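Local coordinates for lactate dehydrogenase, adjacent gene encodes predicted malate dehydrogenase (Cryptosporidium parvum, PDB 4ND3), which probably interconverts (S)-lactate and pyruvate, using NAD as the hydride carrier, as an L-lactate dehydrogenase of the LDH/MDH superfamily, at residues Ile10-Ile15 and Val31-Ile36; Gly16-Tyr21 and Ala232-Ala237. All coordinates share one frame; numbering follows the deposited sequence.

Contact 1 (Ile10-Ile15 and Val31-Ile36). With NAD (nicotinamide-adenine-dinucleotide), chain C.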
# COMPACT_ATOMS: atom_id res chain seq x y z
N ILE A 10 -4.02 24.33 6.87
CA ILE A 10 -4.28 25.54 7.64
C ILE A 10 -5.28 25.23 8.74
O ILE A 10 -6.49 25.12 8.49
CB ILE A 10 -4.81 26.69 6.76
CG1 ILE A 10 -4.01 26.80 5.46
CG2 ILE A 10 -4.77 28.00 7.54
CD1 ILE A 10 -2.50 26.90 5.63
N GLY A 11 -4.77 25.10 9.96
CA GLY A 11 -5.56 24.64 11.09
C GLY A 11 -5.10 23.24 11.44
O GLY A 11 -5.29 22.31 10.66
N SER A 12 -4.48 23.11 12.60
CA SER A 12 -3.87 21.86 13.03
C SER A 12 -4.61 21.28 14.22
O SER A 12 -4.00 20.73 15.14
CB SER A 12 -2.40 22.09 13.34
OG SER A 12 -1.75 22.68 12.23
N GLY A 13 -5.93 21.40 14.20
CA GLY A 13 -6.77 20.78 15.21
C GLY A 13 -7.01 19.32 14.89
O GLY A 13 -6.15 18.64 14.33
N GLN A 14 -8.20 18.83 15.22
CA GLN A 14 -8.52 17.40 15.13
C GLN A 14 -8.36 16.86 13.71
O GLN A 14 -7.68 15.86 13.50
CB GLN A 14 -9.94 17.14 15.63
CG GLN A 14 -10.14 17.40 17.12
CD GLN A 14 -9.58 16.29 18.00
OE1 GLN A 14 -8.37 16.12 18.12
NE2 GLN A 14 -10.48 15.54 18.63
N ILE A 15 -8.96 17.54 12.74
CA ILE A 15 -8.89 17.10 11.35
C ILE A 15 -7.52 17.35 10.74
O ILE A 15 -6.96 16.47 10.09
CB ILE A 15 -9.97 17.78 10.48
CG1 ILE A 15 -11.36 17.37 10.95
CG2 ILE A 15 -9.79 17.42 9.01
CD1 ILE A 15 -12.46 18.28 10.46
N VAL A 31 4.25 17.95 4.25
CA VAL A 31 3.14 18.63 4.90
C VAL A 31 3.64 19.81 5.73
O VAL A 31 4.63 19.69 6.46
CB VAL A 31 2.37 17.68 5.84
CG1 VAL A 31 1.25 18.43 6.55
CG2 VAL A 31 1.81 16.50 5.05
N VAL A 32 2.94 20.94 5.62
CA VAL A 32 3.14 22.08 6.51
C VAL A 32 1.88 22.26 7.34
O VAL A 32 0.83 22.62 6.81
CB VAL A 32 3.44 23.37 5.72
CG1 VAL A 32 3.55 24.57 6.66
CG2 VAL A 32 4.71 23.21 4.90
N LEU A 33 1.97 21.97 8.64
CA LEU A 33 0.87 22.20 9.57
C LEU A 33 0.93 23.64 10.09
O LEU A 33 1.84 23.98 10.85
CB LEU A 33 0.94 21.22 10.74
CG LEU A 33 0.30 19.84 10.56
CD1 LEU A 33 0.80 18.88 11.62
CD2 LEU A 33 -1.22 19.94 10.59
N PHE A 34 -0.04 24.46 9.70
CA PHE A 34 -0.13 25.85 10.13
C PHE A 34 -1.21 26.00 11.21
O PHE A 34 -2.30 25.45 11.08
CB PHE A 34 -0.46 26.76 8.94
CG PHE A 34 -0.62 28.22 9.30
CD1 PHE A 34 0.42 29.12 9.13
CD2 PHE A 34 -1.83 28.70 9.79
CE1 PHE A 34 0.27 30.46 9.44
CE2 PHE A 34 -1.99 30.04 10.12
CZ PHE A 34 -0.94 30.93 9.94
N ASP A 35 -0.89 26.76 12.26
CA ASP A 35 -1.88 27.14 13.26
C ASP A 35 -1.44 28.40 14.00
O ASP A 35 -0.24 28.68 14.10
CB ASP A 35 -2.13 25.99 14.24
CG ASP A 35 -3.53 26.00 14.82
OD1 ASP A 35 -3.90 27.00 15.48
OD2 ASP A 35 -4.27 25.01 14.63
N ILE A 36 -2.40 29.15 14.51
CA ILE A 36 -2.11 30.34 15.33
C ILE A 36 -1.88 29.99 16.79
O ILE A 36 -1.29 30.77 17.53
CB ILE A 36 -3.22 31.41 15.23
CG1 ILE A 36 -4.56 30.87 15.72
CG2 ILE A 36 -3.33 31.91 13.79
CD1 ILE A 36 -5.60 31.94 15.99
PA NAD C . -10.67 21.92 15.83
O1A NAD C . -10.13 20.61 16.35
O2A NAD C . -11.28 22.89 16.79
O5B NAD C . -9.50 22.64 15.02
C5B NAD C . -9.63 23.95 14.51
C4B NAD C . -8.23 24.56 14.50
O4B NAD C . -8.24 25.81 13.82
C3B NAD C . -7.70 24.83 15.91
O3B NAD C . -6.49 24.10 16.14
C2B NAD C . -7.44 26.33 15.94
O2B NAD C . -6.26 26.70 16.67
C1B NAD C . -7.30 26.66 14.47
N9A NAD C . -7.53 28.08 14.16
C8A NAD C . -8.41 28.92 14.75
N7A NAD C . -8.33 30.15 14.18
C5A NAD C . -7.40 30.11 13.23
C6A NAD C . -6.83 31.07 12.25
N6A NAD C . -7.26 32.35 12.20
N1A NAD C . -5.87 30.60 11.42
C2A NAD C . -5.43 29.33 11.46
N3A NAD C . -5.90 28.41 12.32
C4A NAD C . -6.87 28.74 13.21
O3 NAD C . -11.75 21.70 14.64
PN NAD C . -11.88 20.36 13.74
O1N NAD C . -12.59 19.31 14.55
O2N NAD C . -10.56 20.02 13.11
O5D NAD C . -12.86 20.90 12.59
C5D NAD C . -12.40 21.94 11.73
C4D NAD C . -13.57 22.48 10.91
O4D NAD C . -14.01 21.47 9.99
C3D NAD C . -14.78 22.85 11.75
O3D NAD C . -15.31 24.09 11.29
C2D NAD C . -15.77 21.72 11.51
O2D NAD C . -17.14 22.11 11.65
C1D NAD C . -15.43 21.36 10.07
N1N NAD C . -15.85 20.04 9.60
C2N NAD C . -16.22 19.97 8.31
C3N NAD C . -16.62 18.78 7.73
C7N NAD C . -17.03 18.73 6.28
O7N NAD C . -17.64 17.74 5.89
N7N NAD C . -16.74 19.72 5.44
C4N NAD C . -16.62 17.63 8.51
C5N NAD C . -16.23 17.71 9.84
C6N NAD C . -15.84 18.94 10.37

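Contact 2 (Gly16-Tyr21 and Ala232-Ala237). With NAD (nicotinamide-adenine-dinucleotide), chain C.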
# COMPACT_ATOMS: atom_id res chain seq x y z
N GLY A 16 -6.99 18.55 10.94
CA GLY A 16 -5.68 18.92 10.41
C GLY A 16 -4.57 17.95 10.74
O GLY A 16 -3.76 17.60 9.87
N GLY A 17 -4.53 17.51 11.99
CA GLY A 17 -3.49 16.60 12.45
C GLY A 17 -3.58 15.23 11.79
O GLY A 17 -2.57 14.66 11.40
N ASN A 18 -4.80 14.71 11.67
CA ASN A 18 -5.00 13.45 10.96
C ASN A 18 -4.68 13.54 9.48
O ASN A 18 -4.17 12.59 8.91
CB ASN A 18 -6.42 12.92 11.16
CG ASN A 18 -6.61 12.26 12.50
OD1 ASN A 18 -5.78 11.47 12.94
ND2 ASN A 18 -7.69 12.59 13.15
N ILE A 19 -4.96 14.68 8.86
CA ILE A 19 -4.59 14.85 7.45
C ILE A 19 -3.07 14.69 7.30
O ILE A 19 -2.60 13.89 6.49
CB ILE A 19 -5.06 16.21 6.88
CG1 ILE A 19 -6.58 16.20 6.72
CG2 ILE A 19 -4.41 16.47 5.53
CD1 ILE A 19 -7.18 17.53 6.32
N ALA A 20 -2.31 15.42 8.11
CA ALA A 20 -0.85 15.31 8.10
C ALA A 20 -0.38 13.88 8.32
O ALA A 20 0.51 13.39 7.63
CB ALA A 20 -0.25 16.23 9.16
N TYR A 21 -1.00 13.21 9.28
CA TYR A 21 -0.70 11.82 9.62
C TYR A 21 -0.86 10.90 8.41
O TYR A 21 0.03 10.11 8.10
CB TYR A 21 -1.65 11.38 10.74
CG TYR A 21 -1.31 10.14 11.53
CD1 TYR A 21 -0.00 9.81 11.88
CD2 TYR A 21 -2.34 9.33 12.02
CE1 TYR A 21 0.27 8.69 12.65
CE2 TYR A 21 -2.07 8.21 12.79
CZ TYR A 21 -0.76 7.90 13.11
OH TYR A 21 -0.52 6.79 13.89
N ALA A 232 -17.03 15.08 13.94
CA ALA A 232 -16.25 14.05 13.25
C ALA A 232 -14.94 14.59 12.68
O ALA A 232 -14.87 15.73 12.23
CB ALA A 232 -17.08 13.44 12.12
N TYR A 233 -13.90 13.75 12.69
CA TYR A 233 -12.60 14.18 12.18
C TYR A 233 -11.74 13.11 11.50
O TYR A 233 -10.92 13.44 10.65
CB TYR A 233 -11.81 14.90 13.30
CG TYR A 233 -11.52 14.05 14.51
CD1 TYR A 233 -10.25 13.55 14.72
CD2 TYR A 233 -12.50 13.78 15.45
CE1 TYR A 233 -9.96 12.78 15.84
CE2 TYR A 233 -12.22 13.00 16.57
CZ TYR A 233 -10.94 12.51 16.76
OH TYR A 233 -10.65 11.74 17.86
N PHE A 234 -11.95 11.84 11.81
CA PHE A 234 -11.24 10.76 11.10
C PHE A 234 -11.63 10.67 9.62
O PHE A 234 -10.76 10.64 8.75
CB PHE A 234 -11.48 9.40 11.78
CG PHE A 234 -10.79 9.25 13.11
CD1 PHE A 234 -11.53 9.19 14.28
CD2 PHE A 234 -9.41 9.17 13.18
CE1 PHE A 234 -10.89 9.04 15.51
CE2 PHE A 234 -8.77 9.03 14.40
CZ PHE A 234 -9.51 8.97 15.57
N ALA A 235 -12.93 10.61 9.33
CA ALA A 235 -13.40 10.51 7.94
C ALA A 235 -13.26 11.81 7.14
O ALA A 235 -12.87 11.76 5.98
CB ALA A 235 -14.84 10.00 7.89
N PRO A 236 -13.57 12.97 7.74
CA PRO A 236 -13.33 14.22 7.02
C PRO A 236 -11.87 14.39 6.57
O PRO A 236 -11.63 14.87 5.46
CB PRO A 236 -13.70 15.30 8.04
CG PRO A 236 -14.68 14.64 8.95
CD PRO A 236 -14.25 13.20 9.03
N ALA A 237 -10.93 13.99 7.42
CA ALA A 237 -9.50 14.01 7.07
C ALA A 237 -9.21 13.08 5.90
O ALA A 237 -8.57 13.46 4.92
CB ALA A 237 -8.66 13.61 8.27
PA NAD C . -10.67 21.92 15.83
O1A NAD C . -10.13 20.61 16.35
O2A NAD C . -11.28 22.89 16.79
O5B NAD C . -9.50 22.64 15.02
C5B NAD C . -9.63 23.95 14.51
C4B NAD C . -8.23 24.56 14.50
O4B NAD C . -8.24 25.81 13.82
C3B NAD C . -7.70 24.83 15.91
O3B NAD C . -6.49 24.10 16.14
C2B NAD C . -7.44 26.33 15.94
O2B NAD C . -6.26 26.70 16.67
C1B NAD C . -7.30 26.66 14.47
N9A NAD C . -7.53 28.08 14.16
C8A NAD C . -8.41 28.92 14.75
N7A NAD C . -8.33 30.15 14.18
C5A NAD C . -7.40 30.11 13.23
C6A NAD C . -6.83 31.07 12.25
N6A NAD C . -7.26 32.35 12.20
N1A NAD C . -5.87 30.60 11.42
C2A NAD C . -5.43 29.33 11.46
N3A NAD C . -5.90 28.41 12.32
C4A NAD C . -6.87 28.74 13.21
O3 NAD C . -11.75 21.70 14.64
PN NAD C . -11.88 20.36 13.74
O1N NAD C . -12.59 19.31 14.55
O2N NAD C . -10.56 20.02 13.11
O5D NAD C . -12.86 20.90 12.59
C5D NAD C . -12.40 21.94 11.73
C4D NAD C . -13.57 22.48 10.91
O4D NAD C . -14.01 21.47 9.99
C3D NAD C . -14.78 22.85 11.75
O3D NAD C . -15.31 24.09 11.29
C2D NAD C . -15.77 21.72 11.51
O2D NAD C . -17.14 22.11 11.65
C1D NAD C . -15.43 21.36 10.07
N1N NAD C . -15.85 20.04 9.60
C2N NAD C . -16.22 19.97 8.31
C3N NAD C . -16.62 18.78 7.73
C7N NAD C . -17.03 18.73 6.28
O7N NAD C . -17.64 17.74 5.89
N7N NAD C . -16.74 19.72 5.44
C4N NAD C . -16.62 17.63 8.51
C5N NAD C . -16.23 17.71 9.84
C6N NAD C . -15.84 18.94 10.37

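Contact 1 (Ile10-Ile15 and Val31-Ile36)
The F34 ring takes I10 CG2 obliquely, 3.8 Å from its CD2, while C2A of the NAD adenine lies in the ring plane at its edge, 3.8 Å from CE2. The ring also stacks with that of Y67, so an aromatic residue suits this buried place. The second flat group, the D35 carboxylate, is shared between protein and cofactor. S12 N meets D35 OD2 at 2.8 Å on its anti side, 20° out of the carboxylate plane. O2B of the adenine ribose donates to D35 OD1 (2.7 Å) and O3B of the same ribose to D35 OD2 (2.8 Å). With CG anti to the backbone N (chi1 -151°), D35 swings its oxygens from the end of the strand back toward the turn. Such an acidic grip on both hydroxyls of the adenine ribose is characteristic of NAD-dependent Rossmann folds. F34 O accepts G11 N at 2.7 Å and a weak bond from S12 OG. At G11 the positive phi (108°) would bring a CB up against the carbonyl oxygen of I10, which explains the glycine; G13, with no side chain, lets its CA come close to NAD O5B. Beyond the turn, Q14 N donates to NAD O1A (2.9 Å) and I15 N to O2N (3.0 Å). The contact closes a beta-alpha-beta unit: parallel strands 6-10 and 30-34 joined through helix 14-26, with strand 61-64 beside the second and helix 40-55 packing P41 on S12, L33 and D35.

Contact 2 (Gly16-Tyr21 and Ala232-Ala237)
N18 and I19, on the dinucleotide-binding helix 14-26 of the Rossmann fold, pack against Y233, F234 and A237 where helix 234-248 begins, joining the NAD-binding and C-terminal parts of the chain beside the cofactor. A237 is the point of closest backbone approach, its CA 5.0 Å from I19 CA. Its small methyl group fits that spacing, meeting both I19 CG1 and N18 CB at 3.7 Å. N18 then extends toward the two aromatic residues. Its CG is anti to the carbonyl carbon (chi1 -78°), which carries the amide to the edge of the Y233 ring: ND2 lies near the ring plane, 3.2 Å from CD1, with amide and ring planes 15° apart. The same ND2 approaches F234 CD2 obliquely at 3.8 Å, the planes now 36° apart. These are packing contacts of a buried amide, nearly parallel to the Y233 ring but tilted against that of F234. Y233 and F234 also overlap each other, offset toward their rims. The second subunit packs on this helix start: D47 of that subunit accepts the backbone amides of Y233, F234 and A235, and Y21 of that subunit meets the F234 ring. On the side facing the cofactor, A232 touches the bound lactate, and P236 CG packs on the nicotinamide, 3.6 Å from NAD C5N, with A232 O 3.4 Å from the same carbon.

How the contacts relate
Helix 14-26 serves both contacts, whose centres lie 10 Å apart: its first two residues, Q14 and I15, belong to contact 1 and the following ones to contact 2. G16, at the head of the latter, completes the GxGxxG pattern begun by G11 and G13. The two contacts touch directly, with I15 CG1 3.4 Å from Y233 CB, L33 CD2 3.5 Å from G16 O, and V31 CG1 3.7 Å from A20 CB. Contact 1 receives mainly the adenosine and diphosphate of NAD, whereas contact 2 adjoins the nicotinamide and the lactate. The I15 side chain lies between Y233 and NAD, its CD1 reaching NAD C6N of the nicotinamide at 3.4 Å.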